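Local coordinates for OLD nuclease (Thermus scotoductus, PDB 6P74), which degrades linear or supercoiled double-stranded DNA from 5' to 3', nicks and linearizes circular DNA, and carries a DNA-stimulated ATPase activity, at residues A385-N390 and I499-D504. Numbering follows the deposited sequence.
Sequences ALQLFN and ILKTVD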
loop_
_atom_site.group_PDB
_atom_site.type_symbol
_atom_site.label_atom_id
_atom_site.label_comp_id
_atom_site.label_asym_id
_atom_site.label_seq_id
_atom_site.Cartn_x
_atom_site.Cartn_y
_atom_site.Cartn_z
ATOM N N ALA A 385 39.734 -18.062 0.297
ATOM C CA ALA A 385 38.381 -18.572 0.105
ATOM C C ALA A 385 37.802 -18.132 -1.245
ATOM O O ALA A 385 37.364 -18.966 -2.053
ATOM C CB ALA A 385 37.490 -18.123 1.268
ATOM N N LEU A 386 37.819 -16.825 -1.522
ATOM C CA LEU A 386 37.181 -16.322 -2.741
ATOM C C LEU A 386 37.874 -16.830 -3.997
ATOM O O LEU A 386 37.214 -17.063 -5.015
ATOM C CB LEU A 386 37.134 -14.787 -2.735
ATOM C CG LEU A 386 36.212 -14.143 -1.687
ATOM C CD1 LEU A 386 36.396 -12.629 -1.636
ATOM C CD2 LEU A 386 34.747 -14.464 -1.959
ATOM N N GLN A 387 39.189 -17.019 -3.955
ATOM C CA GLN A 387 39.852 -17.613 -5.104
ATOM C C GLN A 387 39.436 -19.080 -5.268
ATOM O O GLN A 387 39.248 -19.553 -6.393
ATOM C CB GLN A 387 41.370 -17.464 -4.968
ATOM C CG GLN A 387 42.161 -18.231 -6.003
ATOM C CD GLN A 387 41.907 -17.710 -7.411
ATOM O OE1 GLN A 387 41.644 -16.521 -7.597
ATOM N NE2 GLN A 387 41.970 -18.601 -8.407
ATOM N N LEU A 388 39.237 -19.805 -4.165
ATOM C CA LEU A 388 38.791 -21.192 -4.312
ATOM C C LEU A 388 37.359 -21.256 -4.823
ATOM O O LEU A 388 37.046 -22.089 -5.682
ATOM C CB LEU A 388 38.933 -21.960 -2.998
ATOM C CG LEU A 388 40.376 -22.386 -2.736
ATOM C CD1 LEU A 388 40.589 -22.814 -1.302
ATOM C CD2 LEU A 388 40.778 -23.496 -3.719
ATOM N N PHE A 389 36.479 -20.387 -4.314
ATOM C CA PHE A 389 35.149 -20.272 -4.906
ATOM C C PHE A 389 35.258 -20.155 -6.415
ATOM O O PHE A 389 34.567 -20.853 -7.166
ATOM C CB PHE A 389 34.405 -19.054 -4.362
ATOM C CG PHE A 389 33.632 -19.301 -3.089
ATOM C CD1 PHE A 389 32.331 -19.758 -3.132
ATOM C CD2 PHE A 389 34.195 -19.019 -1.850
ATOM C CE1 PHE A 389 31.608 -19.950 -1.966
ATOM C CE2 PHE A 389 33.476 -19.201 -0.676
ATOM C CZ PHE A 389 32.187 -19.672 -0.736
ATOM N N ASN A 390 36.140 -19.267 -6.874
ATOM C CA ASN A 390 36.284 -19.029 -8.303
ATOM C C ASN A 390 36.774 -20.288 -9.026
ATOM O O ASN A 390 36.352 -20.580 -10.151
ATOM C CB ASN A 390 37.228 -17.841 -8.510
ATOM C CG ASN A 390 37.312 -17.397 -9.958
ATOM O OD1 ASN A 390 36.361 -16.833 -10.498
ATOM N ND2 ASN A 390 38.457 -17.632 -10.584
ATOM N N ILE A 499 49.549 -19.559 -6.153
ATOM C CA ILE A 499 49.673 -20.857 -5.491
ATOM C C ILE A 499 48.410 -21.679 -5.702
ATOM O O ILE A 499 48.463 -22.816 -6.185
ATOM C CB ILE A 499 49.985 -20.684 -3.995
ATOM C CG1 ILE A 499 51.434 -20.213 -3.814
ATOM C CG2 ILE A 499 49.750 -21.980 -3.266
ATOM C CD1 ILE A 499 51.725 -19.682 -2.407
ATOM N N LEU A 500 47.249 -21.106 -5.362
ATOM C CA LEU A 500 46.004 -21.865 -5.439
ATOM C C LEU A 500 45.675 -22.285 -6.859
ATOM O O LEU A 500 45.004 -23.301 -7.070
ATOM C CB LEU A 500 44.859 -21.044 -4.867
ATOM C CG LEU A 500 44.904 -20.973 -3.356
ATOM C CD1 LEU A 500 43.873 -19.976 -2.840
ATOM C CD2 LEU A 500 44.692 -22.368 -2.809
ATOM N N LYS A 501 46.115 -21.512 -7.845
ATOM C CA LYS A 501 45.855 -21.899 -9.223
ATOM C C LYS A 501 46.576 -23.188 -9.622
ATOM O O LYS A 501 46.175 -23.815 -10.608
ATOM C CB LYS A 501 46.230 -20.748 -10.173
ATOM C CG LYS A 501 45.233 -19.574 -10.185
ATOM C CD LYS A 501 45.639 -18.493 -11.189
ATOM C CE LYS A 501 44.744 -17.266 -11.067
ATOM N NZ LYS A 501 45.172 -16.147 -11.966
ATOM N N THR A 502 47.613 -23.612 -8.889
ATOM C CA THR A 502 48.280 -24.875 -9.224
ATOM C C THR A 502 47.660 -26.078 -8.520
ATOM O O THR A 502 48.068 -27.212 -8.793
ATOM C CB THR A 502 49.779 -24.831 -8.879
ATOM O OG1 THR A 502 49.931 -24.750 -7.452
ATOM C CG2 THR A 502 50.463 -23.637 -9.529
ATOM N N VAL A 503 46.694 -25.822 -7.633
ATOM C CA VAL A 503 46.004 -26.907 -6.874
ATOM C C VAL A 503 44.884 -27.484 -7.747
ATOM O O VAL A 503 44.422 -26.774 -8.662
ATOM C CB VAL A 503 45.458 -26.394 -5.527
ATOM C CG1 VAL A 503 44.727 -27.487 -4.761
ATOM C CG2 VAL A 503 46.554 -25.780 -4.671
ATOM N N ASP A 504 44.472 -28.725 -7.467
ATOM C CA ASP A 504 43.393 -29.394 -8.243
ATOM C C ASP A 504 42.164 -29.579 -7.344
ATOM O O ASP A 504 42.153 -30.541 -6.549
ATOM C CB ASP A 504 43.873 -30.724 -8.832
ATOM C CG ASP A 504 42.737 -31.655 -9.220
ATOM O OD1 ASP A 504 41.639 -31.146 -9.520
ATOM O OD2 ASP A 504 42.960 -32.882 -9.220
#
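Within the Toprim domain, the nuclease part of the protein, helix 379-391 packs against helix 493-501 through Leu500, whose side chain reaches between Gln387 and Leu388. The nearest CA atoms across the contact are those of Leu388 and Leu500, 7.3 Å apart. One methyl of Leu500, CD1, lies against the aliphatic stem of Gln387, 4.0 Å from CG and 4.1 Å from CB, and these two side chains run alongside each other, pointing opposite ways. The other methyl, CD2, meets Leu388 CD2 at 4.2 Å, where the leucine side chains lie roughly perpendicular. The contact is thus apolar at its centre and made by few atoms.

Gln387 carries it on to the exposed side. Its CG is anti to the backbone N (chi1 171°), which lays the stem along Leu500, and a bend at chi2 (64°) turns the amide toward Lys501. There NE2 rests 3.8 Å from Lys501 CG, against the methylene chain rather than the ammonium group, while NE2 donates to Gln391 OE1, one helical turn on. Gln391 also donates through NE2 to Leu500 O, so a polar bridge ties the backbone of Leu500 to helix 379-391.

The same helix carries Asp381, thought to bind the second divalent metal, with its side chain about 9 Å from that of Leu388; the bound samarium ion lies about 13 Å from the Leu500 side chain. On the buried side Leu388 continues onto Phe515 and Ile519 of helix 513-523, Leu500 also touches Leu483 of helix 479-483, and helix 379-391 lies through Ala385 and Phe389 on Val403 of strand 401-405, an outermost strand of the parallel Toprim sheet.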